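PDB 4D7P: superoxide reductase from Giardia intestinalis, which reduces superoxide to hydrogen peroxide at a mononuclear non-haem iron centre, probably with electrons delivered by a separate donor protein. Local coordinates for residues A[21-26]-A[93-98]; A[27-32]-A[81-86]; A[44-49]-A[97-102]; A[50-55]-A[66-71]. One frame throughout, in Å; residues are numbered along the deposited sequence.

Interaction 1. Residues A[21-26]-A[93-98]; sequences PEMKLS and LLAVAY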
loop_
_atom_site.group_PDB
_atom_site.type_symbol
_atom_site.label_atom_id
_atom_site.label_comp_id
_atom_site.label_asym_id
_atom_site.label_seq_id
_atom_site.Cartn_x
_atom_site.Cartn_y
_atom_site.Cartn_z
ATOM N N PRO A 21 11.118 -10.080 11.417
ATOM C CA PRO A 21 10.969 -8.682 11.844
ATOM C C PRO A 21 11.125 -8.483 13.358
ATOM O O PRO A 21 10.182 -8.738 14.114
ATOM C CB PRO A 21 9.546 -8.323 11.384
ATOM C CG PRO A 21 8.825 -9.629 11.321
ATOM C CD PRO A 21 9.855 -10.644 10.902
ATOM N N GLU A 22 12.305 -8.035 13.790
ATOM C CA GLU A 22 12.513 -7.641 15.186
ATOM C C GLU A 22 11.525 -6.553 15.582
ATOM O O GLU A 22 11.337 -5.590 14.849
ATOM C CB GLU A 22 13.945 -7.138 15.413
ATOM C CG GLU A 22 14.298 -6.898 16.892
ATOM C CD GLU A 22 15.577 -6.070 17.092
ATOM O OE1 GLU A 22 15.664 -4.948 16.541
ATOM O OE2 GLU A 22 16.488 -6.531 17.822
ATOM N N MET A 23 10.893 -6.712 16.739
ATOM C CA MET A 23 10.008 -5.685 17.288
ATOM C C MET A 23 10.561 -5.104 18.585
ATOM O O MET A 23 10.915 -5.851 19.499
ATOM C CB MET A 23 8.616 -6.261 17.551
ATOM C CG MET A 23 7.648 -6.195 16.376
ATOM S SD MET A 23 6.056 -6.923 16.822
ATOM C CE MET A 23 6.558 -8.629 16.886
ATOM N N LYS A 24 10.643 -3.780 18.668
ATOM C CA LYS A 24 10.947 -3.112 19.936
ATOM C C LYS A 24 9.770 -2.220 20.342
ATOM O O LYS A 24 9.323 -1.389 19.555
ATOM C CB LYS A 24 12.242 -2.298 19.840
ATOM C CG LYS A 24 13.476 -3.143 19.476
ATOM C CD LYS A 24 14.614 -2.937 20.465
ATOM C CE LYS A 24 15.683 -4.007 20.328
ATOM N NZ LYS A 24 15.842 -4.798 21.580
ATOM N N LEU A 25 9.286 -2.392 21.572
ATOM C CA LEU A 25 8.088 -1.701 22.054
ATOM C C LEU A 25 8.404 -0.647 23.116
ATOM O O LEU A 25 9.012 -0.953 24.143
ATOM C CB LEU A 25 7.100 -2.721 22.616
ATOM C CG LEU A 25 5.749 -2.252 23.148
ATOM C CD1 LEU A 25 4.898 -1.715 22.006
ATOM C CD2 LEU A 25 5.054 -3.424 23.849
ATOM N N SER A 26 7.988 0.593 22.854
ATOM C CA SER A 26 8.155 1.719 23.777
ATOM C C SER A 26 6.801 2.370 24.004
ATOM O O SER A 26 6.388 3.192 23.199
ATOM C CB SER A 26 9.120 2.774 23.225
ATOM O OG SER A 26 10.177 2.196 22.479
ATOM N N LEU A 93 1.014 -8.550 19.543
ATOM C CA LEU A 93 1.322 -7.942 18.246
ATOM C C LEU A 93 2.010 -8.958 17.342
ATOM O O LEU A 93 2.869 -9.732 17.789
ATOM C CB LEU A 93 2.227 -6.716 18.405
ATOM C CG LEU A 93 1.739 -5.626 19.341
ATOM C CD1 LEU A 93 2.780 -4.510 19.444
ATOM C CD2 LEU A 93 0.419 -5.104 18.806
ATOM N N LEU A 94 1.641 -8.939 16.071
ATOM C CA LEU A 94 2.206 -9.849 15.084
ATOM C C LEU A 94 2.799 -9.041 13.944
ATOM O O LEU A 94 2.073 -8.338 13.244
ATOM C CB LEU A 94 1.135 -10.815 14.549
ATOM C CG LEU A 94 1.562 -11.713 13.383
ATOM C CD1 LEU A 94 2.589 -12.750 13.840
ATOM C CD2 LEU A 94 0.362 -12.371 12.710
ATOM N N ALA A 95 4.114 -9.123 13.770
ATOM C CA ALA A 95 4.772 -8.452 12.650
ATOM C C ALA A 95 4.995 -9.466 11.543
ATOM O O ALA A 95 5.328 -10.620 11.816
ATOM C CB ALA A 95 6.107 -7.814 13.094
ATOM N N VAL A 96 4.801 -9.053 10.296
ATOM C CA VAL A 96 4.992 -9.965 9.171
ATOM C C VAL A 96 5.762 -9.305 8.029
ATOM O O VAL A 96 5.311 -8.309 7.458
ATOM C CB VAL A 96 3.646 -10.492 8.621
ATOM C CG1 VAL A 96 3.888 -11.319 7.389
ATOM C CG2 VAL A 96 2.930 -11.342 9.677
ATOM N N ALA A 97 6.934 -9.853 7.717
ATOM C CA ALA A 97 7.772 -9.321 6.648
ATOM C C ALA A 97 7.678 -10.213 5.423
ATOM O O ALA A 97 7.705 -11.433 5.547
ATOM C CB ALA A 97 9.222 -9.198 7.111
ATOM N N TYR A 98 7.564 -9.599 4.247
ATOM C CA TYR A 98 7.477 -10.336 2.986
ATOM C C TYR A 98 8.711 -10.091 2.127
ATOM O O TYR A 98 8.981 -8.957 1.731
ATOM C CB TYR A 98 6.216 -9.939 2.190
ATOM C CG TYR A 98 6.339 -10.237 0.704
ATOM C CD1 TYR A 98 6.334 -11.551 0.238
ATOM C CD2 TYR A 98 6.481 -9.210 -0.233
ATOM C CE1 TYR A 98 6.472 -11.842 -1.116
ATOM C CE2 TYR A 98 6.611 -9.493 -1.596
ATOM C CZ TYR A 98 6.611 -10.818 -2.026
ATOM O OH TYR A 98 6.746 -11.130 -3.369
#

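Interaction 2. Residues A[27-32]-A[81-86]; sequences GNHVDI and SFRVCD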
loop_
_atom_site.group_PDB
_atom_site.type_symbol
_atom_site.label_atom_id
_atom_site.label_comp_id
_atom_site.label_asym_id
_atom_site.label_seq_id
_atom_site.Cartn_x
_atom_site.Cartn_y
_atom_site.Cartn_z
ATOM N N GLY A 27 6.112 2.023 25.086
ATOM C CA GLY A 27 4.736 2.460 25.247
ATOM C C GLY A 27 3.888 1.805 24.163
ATOM O O GLY A 27 3.771 0.582 24.114
ATOM N N ASN A 28 3.321 2.600 23.264
ATOM C CA ASN A 28 2.522 2.017 22.193
ATOM C C ASN A 28 3.247 2.147 20.857
ATOM O O ASN A 28 2.708 1.806 19.802
ATOM C CB ASN A 28 1.130 2.660 22.124
ATOM C CG ASN A 28 1.176 4.109 21.714
ATOM O OD1 ASN A 28 2.160 4.805 21.969
ATOM N ND2 ASN A 28 0.109 4.580 21.062
ATOM N N HIS A 29 4.486 2.624 20.930
ATOM C CA HIS A 29 5.339 2.771 19.762
ATOM C C HIS A 29 6.093 1.484 19.458
ATOM O O HIS A 29 6.695 0.888 20.356
ATOM C CB HIS A 29 6.343 3.889 19.975
ATOM C CG HIS A 29 7.110 4.221 18.748
ATOM N ND1 HIS A 29 6.655 5.120 17.811
ATOM C CD2 HIS A 29 8.281 3.735 18.273
ATOM C CE1 HIS A 29 7.524 5.192 16.820
ATOM N NE2 HIS A 29 8.522 4.365 17.078
ATOM N N VAL A 30 6.097 1.084 18.193
ATOM C CA VAL A 30 6.725 -0.168 17.787
ATOM C C VAL A 30 7.750 0.093 16.687
ATOM O O VAL A 30 7.392 0.575 15.624
ATOM C CB VAL A 30 5.686 -1.185 17.270
ATOM C CG1 VAL A 30 6.374 -2.469 16.844
ATOM C CG2 VAL A 30 4.623 -1.458 18.328
ATOM N N ASP A 31 9.025 -0.192 16.951
ATOM C CA ASP A 31 10.072 -0.069 15.926
ATOM C C ASP A 31 10.427 -1.433 15.380
ATOM O O ASP A 31 10.660 -2.356 16.151
ATOM C CB ASP A 31 11.338 0.594 16.487
ATOM C CG ASP A 31 11.140 2.059 16.791
ATOM O OD1 ASP A 31 11.014 2.858 15.839
ATOM O OD2 ASP A 31 11.111 2.414 17.983
ATOM N N ILE A 32 10.491 -1.549 14.057
ATOM C CA ILE A 32 10.757 -2.825 13.407
ATOM C C ILE A 32 11.954 -2.768 12.460
ATOM O O ILE A 32 12.121 -1.795 11.724
ATOM C CB ILE A 32 9.531 -3.303 12.601
ATOM C CG1 ILE A 32 8.309 -3.440 13.513
ATOM C CG2 ILE A 32 9.860 -4.595 11.864
ATOM C CD1 ILE A 32 7.058 -3.814 12.790
ATOM N N SER A 81 8.017 1.703 11.500
ATOM C CA SER A 81 7.475 1.915 12.833
ATOM C C SER A 81 5.981 2.206 12.806
ATOM O O SER A 81 5.434 2.699 11.819
ATOM C CB SER A 81 8.236 3.027 13.572
ATOM O OG SER A 81 8.345 4.210 12.810
ATOM N N PHE A 82 5.335 1.848 13.905
ATOM C CA PHE A 82 3.911 2.036 14.089
ATOM C C PHE A 82 3.683 2.634 15.445
ATOM O O PHE A 82 4.563 2.611 16.305
ATOM C CB PHE A 82 3.172 0.717 13.983
ATOM C CG PHE A 82 3.352 0.036 12.667
ATOM C CD1 PHE A 82 4.515 -0.655 12.381
ATOM C CD2 PHE A 82 2.355 0.090 11.703
ATOM C CE1 PHE A 82 4.683 -1.290 11.163
ATOM C CE2 PHE A 82 2.517 -0.543 10.492
ATOM C CZ PHE A 82 3.689 -1.232 10.221
ATOM N N ARG A 83 2.496 3.173 15.649
ATOM C CA ARG A 83 2.137 3.597 16.983
ATOM C C ARG A 83 0.721 3.121 17.209
ATOM O O ARG A 83 -0.216 3.620 16.601
ATOM C CB ARG A 83 2.273 5.103 17.138
ATOM C CG ARG A 83 2.223 5.570 18.577
ATOM C CD ARG A 83 2.755 6.977 18.711
ATOM N NE ARG A 83 3.883 7.021 19.626
ATOM C CZ ARG A 83 5.069 7.541 19.339
ATOM N NH1 ARG A 83 5.295 8.078 18.153
ATOM N NH2 ARG A 83 6.032 7.523 20.250
ATOM N N VAL A 84 0.580 2.127 18.070
ATOM C CA VAL A 84 -0.672 1.416 18.182
ATOM C C VAL A 84 -1.717 2.179 18.981
ATOM O O VAL A 84 -1.530 2.475 20.153
ATOM C CB VAL A 84 -0.457 0.034 18.818
ATOM C CG1 VAL A 84 -1.791 -0.685 18.977
ATOM C CG2 VAL A 84 0.497 -0.784 17.963
ATOM N N CYS A 85 -2.833 2.489 18.335
ATOM C CA CYS A 85 -3.960 3.094 19.036
ATOM C C CYS A 85 -4.532 2.141 20.058
ATOM O O CYS A 85 -4.670 0.956 19.770
ATOM C CB CYS A 85 -5.057 3.490 18.053
ATOM S SG CYS A 85 -4.593 4.809 16.953
ATOM N N ASP A 86 -4.865 2.652 21.242
ATOM C CA ASP A 86 -5.559 1.843 22.235
ATOM C C ASP A 86 -4.881 0.479 22.429
ATOM O O ASP A 86 -5.519 -0.554 22.225
ATOM C CB ASP A 86 -7.016 1.633 21.811
ATOM C CG ASP A 86 -7.761 2.941 21.584
ATOM O OD1 ASP A 86 -7.598 3.875 22.399
ATOM O OD2 ASP A 86 -8.512 3.037 20.589
#

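Interaction 3. Residues A[44-49]-A[97-102]; sequences EKHYIG and AYCNLH. With FE (Fe (III) ion), chain B.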
loop_
_atom_site.group_PDB
_atom_site.type_symbol
_atom_site.label_atom_id
_atom_site.label_comp_id
_atom_site.label_asym_id
_atom_site.label_seq_id
_atom_site.Cartn_x
_atom_site.Cartn_y
_atom_site.Cartn_z
ATOM N N GLU A 44 16.821 -4.463 -6.253
ATOM C CA GLU A 44 15.699 -4.538 -7.178
ATOM C C GLU A 44 15.245 -5.968 -7.411
ATOM O O GLU A 44 14.088 -6.205 -7.775
ATOM C CB GLU A 44 16.061 -3.882 -8.503
ATOM C CG GLU A 44 16.365 -2.416 -8.347
ATOM C CD GLU A 44 16.592 -1.718 -9.666
ATOM O OE1 GLU A 44 17.015 -2.391 -10.635
ATOM O OE2 GLU A 44 16.343 -0.493 -9.731
ATOM N N LYS A 45 16.147 -6.922 -7.202
ATOM C CA LYS A 45 15.820 -8.322 -7.449
ATOM C C LYS A 45 15.672 -9.131 -6.154
ATOM O O LYS A 45 15.170 -10.259 -6.174
ATOM C CB LYS A 45 16.874 -8.967 -8.357
ATOM C CG LYS A 45 16.898 -8.406 -9.776
ATOM C CD LYS A 45 18.011 -9.052 -10.612
ATOM C CE LYS A 45 18.153 -8.348 -11.944
ATOM N NZ LYS A 45 16.879 -8.360 -12.726
ATOM N N HIS A 46 16.091 -8.555 -5.027
ATOM C CA HIS A 46 15.904 -9.211 -3.728
ATOM C C HIS A 46 15.569 -8.176 -2.661
ATOM O O HIS A 46 16.390 -7.303 -2.341
ATOM C CB HIS A 46 17.149 -10.003 -3.313
ATOM C CG HIS A 46 16.958 -10.822 -2.064
ATOM N ND1 HIS A 46 18.012 -11.265 -1.296
ATOM C CD2 HIS A 46 15.834 -11.269 -1.457
ATOM C CE1 HIS A 46 17.547 -11.964 -0.273
ATOM N NE2 HIS A 46 16.228 -11.976 -0.341
ATOM N N TYR A 47 14.365 -8.269 -2.112
ATOM C CA TYR A 47 13.876 -7.220 -1.231
ATOM C C TYR A 47 12.809 -7.720 -0.268
ATOM O O TYR A 47 12.100 -8.682 -0.559
ATOM C CB TYR A 47 13.318 -6.066 -2.064
ATOM C CG TYR A 47 12.244 -6.478 -3.078
ATOM C CD1 TYR A 47 10.905 -6.483 -2.724
ATOM C CD2 TYR A 47 12.576 -6.840 -4.382
ATOM C CE1 TYR A 47 9.923 -6.839 -3.628
ATOM C CE2 TYR A 47 11.579 -7.207 -5.315
ATOM C CZ TYR A 47 10.251 -7.197 -4.913
ATOM O OH TYR A 47 9.231 -7.541 -5.785
ATOM N N ILE A 48 12.720 -7.082 0.891
ATOM C CA ILE A 48 11.524 -7.203 1.698
ATOM C C ILE A 48 10.652 -6.025 1.302
ATOM O O ILE A 48 11.025 -4.855 1.471
ATOM C CB ILE A 48 11.819 -7.222 3.205
ATOM C CG1 ILE A 48 12.331 -8.612 3.593
ATOM C CG2 ILE A 48 10.561 -6.889 4.011
ATOM C CD1 ILE A 48 12.938 -8.657 4.991
ATOM N N GLY A 49 9.513 -6.353 0.709
ATOM C CA GLY A 49 8.658 -5.363 0.094
ATOM C C GLY A 49 7.687 -4.750 1.070
ATOM O O GLY A 49 7.337 -3.567 0.944
ATOM N N ALA A 97 6.934 -9.853 7.717
ATOM C CA ALA A 97 7.772 -9.321 6.648
ATOM C C ALA A 97 7.678 -10.213 5.423
ATOM O O ALA A 97 7.705 -11.433 5.547
ATOM C CB ALA A 97 9.222 -9.198 7.111
ATOM N N TYR A 98 7.564 -9.599 4.247
ATOM C CA TYR A 98 7.477 -10.336 2.986
ATOM C C TYR A 98 8.711 -10.091 2.127
ATOM O O TYR A 98 8.981 -8.957 1.731
ATOM C CB TYR A 98 6.216 -9.939 2.190
ATOM C CG TYR A 98 6.339 -10.237 0.704
ATOM C CD1 TYR A 98 6.334 -11.551 0.238
ATOM C CD2 TYR A 98 6.481 -9.210 -0.233
ATOM C CE1 TYR A 98 6.472 -11.842 -1.116
ATOM C CE2 TYR A 98 6.611 -9.493 -1.596
ATOM C CZ TYR A 98 6.611 -10.818 -2.026
ATOM O OH TYR A 98 6.746 -11.130 -3.369
ATOM N N CYS A 99 9.446 -11.155 1.836
ATOM C CA CYS A 99 10.583 -11.083 0.930
ATOM C C CYS A 99 10.206 -11.752 -0.380
ATOM O O CYS A 99 9.616 -12.834 -0.378
ATOM C CB CYS A 99 11.808 -11.755 1.537
ATOM S SG CYS A 99 13.121 -12.096 0.342
ATOM N N ASN A 100 10.539 -11.119 -1.501
ATOM C CA ASN A 100 10.099 -11.654 -2.787
ATOM C C ASN A 100 10.689 -13.034 -3.030
ATOM O O ASN A 100 10.018 -13.917 -3.551
ATOM C CB ASN A 100 10.464 -10.712 -3.937
ATOM C CG ASN A 100 11.965 -10.627 -4.166
ATOM O OD1 ASN A 100 12.737 -10.423 -3.226
ATOM N ND2 ASN A 100 12.384 -10.788 -5.414
ATOM N N LEU A 101 11.934 -13.243 -2.621
ATOM C CA LEU A 101 12.571 -14.523 -2.895
ATOM C C LEU A 101 12.196 -15.560 -1.848
ATOM O O LEU A 101 12.078 -16.740 -2.161
ATOM C CB LEU A 101 14.093 -14.371 -2.963
ATOM C CG LEU A 101 14.629 -13.566 -4.149
ATOM C CD1 LEU A 101 16.149 -13.499 -4.113
ATOM C CD2 LEU A 101 14.143 -14.149 -5.475
ATOM N N HIS A 102 11.978 -15.127 -0.610
ATOM C CA HIS A 102 11.933 -16.079 0.498
ATOM C C HIS A 102 10.639 -16.119 1.290
ATOM O O HIS A 102 10.570 -16.776 2.328
ATOM C CB HIS A 102 13.102 -15.797 1.435
ATOM C CG HIS A 102 14.430 -15.942 0.765
ATOM N ND1 HIS A 102 15.425 -14.996 0.867
ATOM C CD2 HIS A 102 14.915 -16.915 -0.046
ATOM C CE1 HIS A 102 16.468 -15.377 0.150
ATOM N NE2 HIS A 102 16.184 -16.540 -0.412
HETATM FE FE FE B . 15.187 -12.713 1.334
HETATM O O HOH W 1 6.895 -9.014 -4.715
#

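Interaction 4. Residues A[50-55]-A[66-71]; sequences TIRLFG and LGCQQI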
loop_
_atom_site.group_PDB
_atom_site.type_symbol
_atom_site.label_atom_id
_atom_site.label_comp_id
_atom_site.label_asym_id
_atom_site.label_seq_id
_atom_site.Cartn_x
_atom_site.Cartn_y
_atom_site.Cartn_z
ATOM N N THR A 50 7.227 -5.540 2.038
ATOM C CA THR A 50 6.291 -5.006 3.025
ATOM C C THR A 50 6.610 -5.483 4.419
ATOM O O THR A 50 7.115 -6.583 4.614
ATOM C CB THR A 50 4.802 -5.393 2.736
ATOM O OG1 THR A 50 4.662 -6.824 2.740
ATOM C CG2 THR A 50 4.308 -4.810 1.403
ATOM N N ILE A 51 6.292 -4.638 5.387
ATOM C CA ILE A 51 6.348 -5.001 6.785
ATOM C C ILE A 51 4.981 -4.628 7.316
ATOM O O ILE A 51 4.606 -3.449 7.300
ATOM C CB ILE A 51 7.461 -4.261 7.537
ATOM C CG1 ILE A 51 8.846 -4.701 7.042
ATOM C CG2 ILE A 51 7.329 -4.479 9.027
ATOM C CD1 ILE A 51 9.966 -3.803 7.543
ATOM N N ARG A 52 4.202 -5.627 7.712
ATOM C CA ARG A 52 2.872 -5.373 8.253
ATOM C C ARG A 52 2.860 -5.633 9.732
ATOM O O ARG A 52 3.547 -6.541 10.197
ATOM C CB ARG A 52 1.826 -6.253 7.569
ATOM C CG ARG A 52 1.612 -5.909 6.127
ATOM C CD ARG A 52 1.209 -7.115 5.325
ATOM N NE ARG A 52 -0.235 -7.288 5.275
ATOM C CZ ARG A 52 -0.820 -8.452 5.010
ATOM N NH1 ARG A 52 -0.062 -9.520 4.792
ATOM N NH2 ARG A 52 -2.147 -8.563 4.977
ATOM N N LEU A 53 2.067 -4.846 10.458
ATOM C CA LEU A 53 1.866 -5.044 11.885
ATOM C C LEU A 53 0.400 -5.349 12.164
ATOM O O LEU A 53 -0.490 -4.614 11.737
ATOM C CB LEU A 53 2.312 -3.812 12.694
ATOM C CG LEU A 53 2.265 -3.998 14.217
ATOM C CD1 LEU A 53 3.222 -5.111 14.638
ATOM C CD2 LEU A 53 2.586 -2.702 14.980
ATOM N N PHE A 54 0.167 -6.448 12.870
ATOM C CA PHE A 54 -1.173 -6.858 13.270
ATOM C C PHE A 54 -1.320 -6.785 14.783
ATOM O O PHE A 54 -0.386 -7.120 15.515
ATOM C CB PHE A 54 -1.479 -8.293 12.818
ATOM C CG PHE A 54 -1.456 -8.491 11.334
ATOM C CD1 PHE A 54 -0.268 -8.785 10.677
ATOM C CD2 PHE A 54 -2.623 -8.420 10.598
ATOM C CE1 PHE A 54 -0.246 -8.969 9.311
ATOM C CE2 PHE A 54 -2.606 -8.608 9.221
ATOM C CZ PHE A 54 -1.419 -8.876 8.582
ATOM N N GLY A 55 -2.490 -6.356 15.247
ATOM C CA GLY A 55 -2.871 -6.567 16.639
ATOM C C GLY A 55 -3.886 -7.693 16.814
ATOM O O GLY A 55 -4.894 -7.742 16.110
ATOM N N LEU A 66 -3.001 -3.387 11.523
ATOM C CA LEU A 66 -2.936 -2.006 11.959
ATOM C C LEU A 66 -2.410 -1.126 10.852
ATOM O O LEU A 66 -2.830 0.030 10.721
ATOM C CB LEU A 66 -2.059 -1.876 13.206
ATOM C CG LEU A 66 -2.408 -2.888 14.305
ATOM C CD1 LEU A 66 -1.450 -2.727 15.458
ATOM C CD2 LEU A 66 -3.853 -2.705 14.765
ATOM N N GLY A 67 -1.487 -1.666 10.057
ATOM C CA GLY A 67 -0.941 -0.919 8.934
ATOM C C GLY A 67 0.117 -1.703 8.180
ATOM O O GLY A 67 0.429 -2.836 8.542
ATOM N N CYS A 68 0.662 -1.102 7.126
ATOM C CA CYS A 68 1.570 -1.798 6.226
ATOM C C CYS A 68 2.586 -0.840 5.661
ATOM O O CYS A 68 2.221 0.098 4.939
ATOM C CB CYS A 68 0.802 -2.471 5.080
ATOM S SG CYS A 68 1.856 -3.266 3.797
ATOM N N GLN A 69 3.854 -1.074 5.997
ATOM C CA GLN A 69 4.968 -0.346 5.408
ATOM C C GLN A 69 5.377 -1.007 4.103
ATOM O O GLN A 69 5.922 -2.116 4.094
ATOM C CB GLN A 69 6.175 -0.296 6.348
ATOM C CG GLN A 69 7.420 0.377 5.741
ATOM C CD GLN A 69 7.219 1.870 5.513
ATOM O OE1 GLN A 69 7.197 2.647 6.458
ATOM N NE2 GLN A 69 7.077 2.276 4.249
ATOM N N GLN A 70 5.124 -0.311 3.002
ATOM C CA GLN A 70 5.572 -0.766 1.699
ATOM C C GLN A 70 6.876 -0.052 1.314
ATOM O O GLN A 70 7.054 1.152 1.560
ATOM C CB GLN A 70 4.463 -0.543 0.663
ATOM C CG GLN A 70 4.781 -1.099 -0.727
ATOM C CD GLN A 70 5.471 -0.064 -1.591
ATOM O OE1 GLN A 70 5.194 1.122 -1.469
ATOM N NE2 GLN A 70 6.392 -0.501 -2.445
ATOM N N ILE A 71 7.814 -0.813 0.760
ATOM C CA ILE A 71 9.134 -0.285 0.426
ATOM C C ILE A 71 9.495 -0.647 -1.006
ATOM O O ILE A 71 9.423 -1.802 -1.397
ATOM C CB ILE A 71 10.213 -0.838 1.367
ATOM C CG1 ILE A 71 9.801 -0.613 2.824
ATOM C CG2 ILE A 71 11.574 -0.203 1.070
ATOM C CD1 ILE A 71 10.573 -1.460 3.809
#

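Interaction 1. Residues A[21-26]-A[93-98]
Pro21 opens the contact by laying its ring against two small side chains of 93-98. Its CG comes within 3.7 Å of Ala95 CB, and its CD lies 4.1 Å from Ala97 CB, which makes the ring span two alternate positions of the facing strand. Ala95 and Ala97 both turn their methyl groups toward 21-26, and their small size lets the proline sit close over the backbone at Ala95. Two residues on, Met23 also points inward. Its chain runs extended as far as SD and then folds over at the last torsion (chi3 -71°). The sulfur thereby rests 3.8 Å from Ala95 CB and 4.1 Å from Leu93 CB, while CE turns back to 3.9 Å from Ala95 CB. The Ala95 methyl is consequently covered by both Pro21 and Met23. Leu25 makes the loosest of these approaches, its CD1 standing 4.3 Å from Leu93 CD1. Val30 fills in beside this leucine pair, and Leu53 and Met109 lie against Met23 from other strands. The segment axes approach to 7.4 Å at 147° between chain directions; that spacing is too wide for backbone pairing and leaves apolar side chains to join the strands. Such face-to-face packing of two antiparallel sheets is characteristic of the immunoglobulin-like beta sandwich, consistent with the E-set assignment of the desulfoferrodoxin family.

Interaction 2. Residues A[27-32]-A[81-86]
The imidazole of His29 and the guanidinium of Arg83 meet on one side of the sheet, their planes 48° apart and therefore not stacked. His29 ND1 stands over the centre of one guanidinium face, 3.2 Å above its plane, where no N-H of Arg83 is aimed for a hydrogen bond. At the guanidinium edge, near its plane, lies Asn28 OD1. The His29 ring has Phe82 O over one face, 3.6 Å above the plane and toward the rim, and the Asp31 carboxylate at its edge, where NE2 gives a weak bond of 3.2 Å to Asp31 OD1.

Below these groups the backbones pair antiparallel: Val30 N to Phe82 O measures 2.9 Å and Phe82 N to Val30 O 3.0 Å. Asn28 extends the pairing past the strand end. Its O accepts from Val84 N at 2.8 Å, and its ND2 donates to Val84 O, also at 2.8 Å, approaching from 53° out of the carbonyl plane. The first torsion of Asn28 (chi1 67°) folds the amide back over the backbone to reach that carbonyl, and ND2 bonds Glu77 of the third subunit as well. On the inner face Ile32 CD1 touches Phe82 CE1 at 3.8 Å, while farther along Val30 CG2 meets Val84 CG2.

The pair of strands thus has one polar and one apolar side. With NE2 donating to Asp31, ND1 is probably the unprotonated nitrogen of His29, and its place over the guanidinium would be electrostatically favourable despite the lack of a hydrogen bond.

Interaction 3. Residues A[44-49]-A[97-102]
This contact builds much of the mononuclear iron site of superoxide reductase, the four-histidine, one-cysteine centre of the family. His46 NE2 binds the iron at 2.1 Å, Cys99 SG at 2.4 Å and His102 ND1 at 2.3 Å; His19 and His40 supply the other two bonds here, and Glu17 also belongs to the iron site. The His46 and His102 rings are nearly perpendicular (89°). Cys99 SG lies at the edge of the His46 ring, and Leu101 CD1 covers one face.

Asn100 ties the two ligand loops together. Its ND2 donates to Lys45 O (2.9 Å), its OD1 accepts from Tyr47 N (2.9 Å), and its backbone N donates to Tyr47 O (3.0 Å). With chi1 at 68°, CG sits between its backbone N and carbonyl carbon, and the amide lies flat on the Tyr47 ring, planes 8° apart.

Bonds and stack together fix the amide's rotation. Asn100, next to Cys99 in sequence and bonded on both sides of His46, probably acts as a second-shell residue that helps position these ligands. A weak N-H...S bond from the backbone N of His102 to Cys99 SG may modestly temper the sulfur's electron donation to iron.

Interaction 4. Residues A[50-55]-A[66-71]
Cys68 points its thiol between two side chains of 50-55 on the same side of the sheet. With SG anti to the backbone N (chi1 175°), the sulfur lies 3.5 Å from Arg52 CG and 3.8 Å from Thr50 CG2, touching the aliphatic root of the arginine and the threonine methyl. Farther out, the Arg52 chain bends at chi3 (91°), and its guanidinium presents one face to the rim of the Phe54 ring, whose CZ stands 3.6 Å above the centre. Arg52 NE forms a salt bridge with Glu65, while its NH1 comes close to the same atom of Arg52 in the second subunit.

On the other side, Leu53 and Leu66 meet at an angle through their branch ends, CD2 of Leu53 4.1 Å from CD1 of Leu66.

Ile51 and Gln69 exchange two backbone bonds, Ile51 N to Gln69 O at 2.9 Å and Gln69 N to Ile51 O at 2.8 Å. At Leu53 the regular exchange gives way to a classic beta bulge: Leu53 O accepts from Leu66 N at 2.8 Å, whereas Leu53 N donates to Gly67 O at 3.2 Å.

Chemically, the bulge keeps both backbone bonds of Leu53, and the outer edge of 66-71 pairs on with a strand of the third subunit; the Glu65 carboxylate probably offsets the like charges of the two arginines at the subunit interface.

How the interactions relate
From the N terminus, strand 21-26 is the first to be closed on, by interaction 1, which brings 93-98 against it and joins the two sheets of the sandwich. Interaction 2 nests within that loop, pairing 27-32 with 81-86 in the sheet that also holds 21-26. Interaction 4, the hairpin of 50-55 and 66-71, is nested inside all three other loops. Interaction 3 crosses interaction 2, since 44-49 begins within its loop and 97-102 lies beyond it; the centres are about 24 Å apart. Interactions 1 and 3 share Ala97 and Tyr98, linking the core to the iron end. Phe82 packs on Leu53, bringing interactions 2 and 4 together across the sandwich.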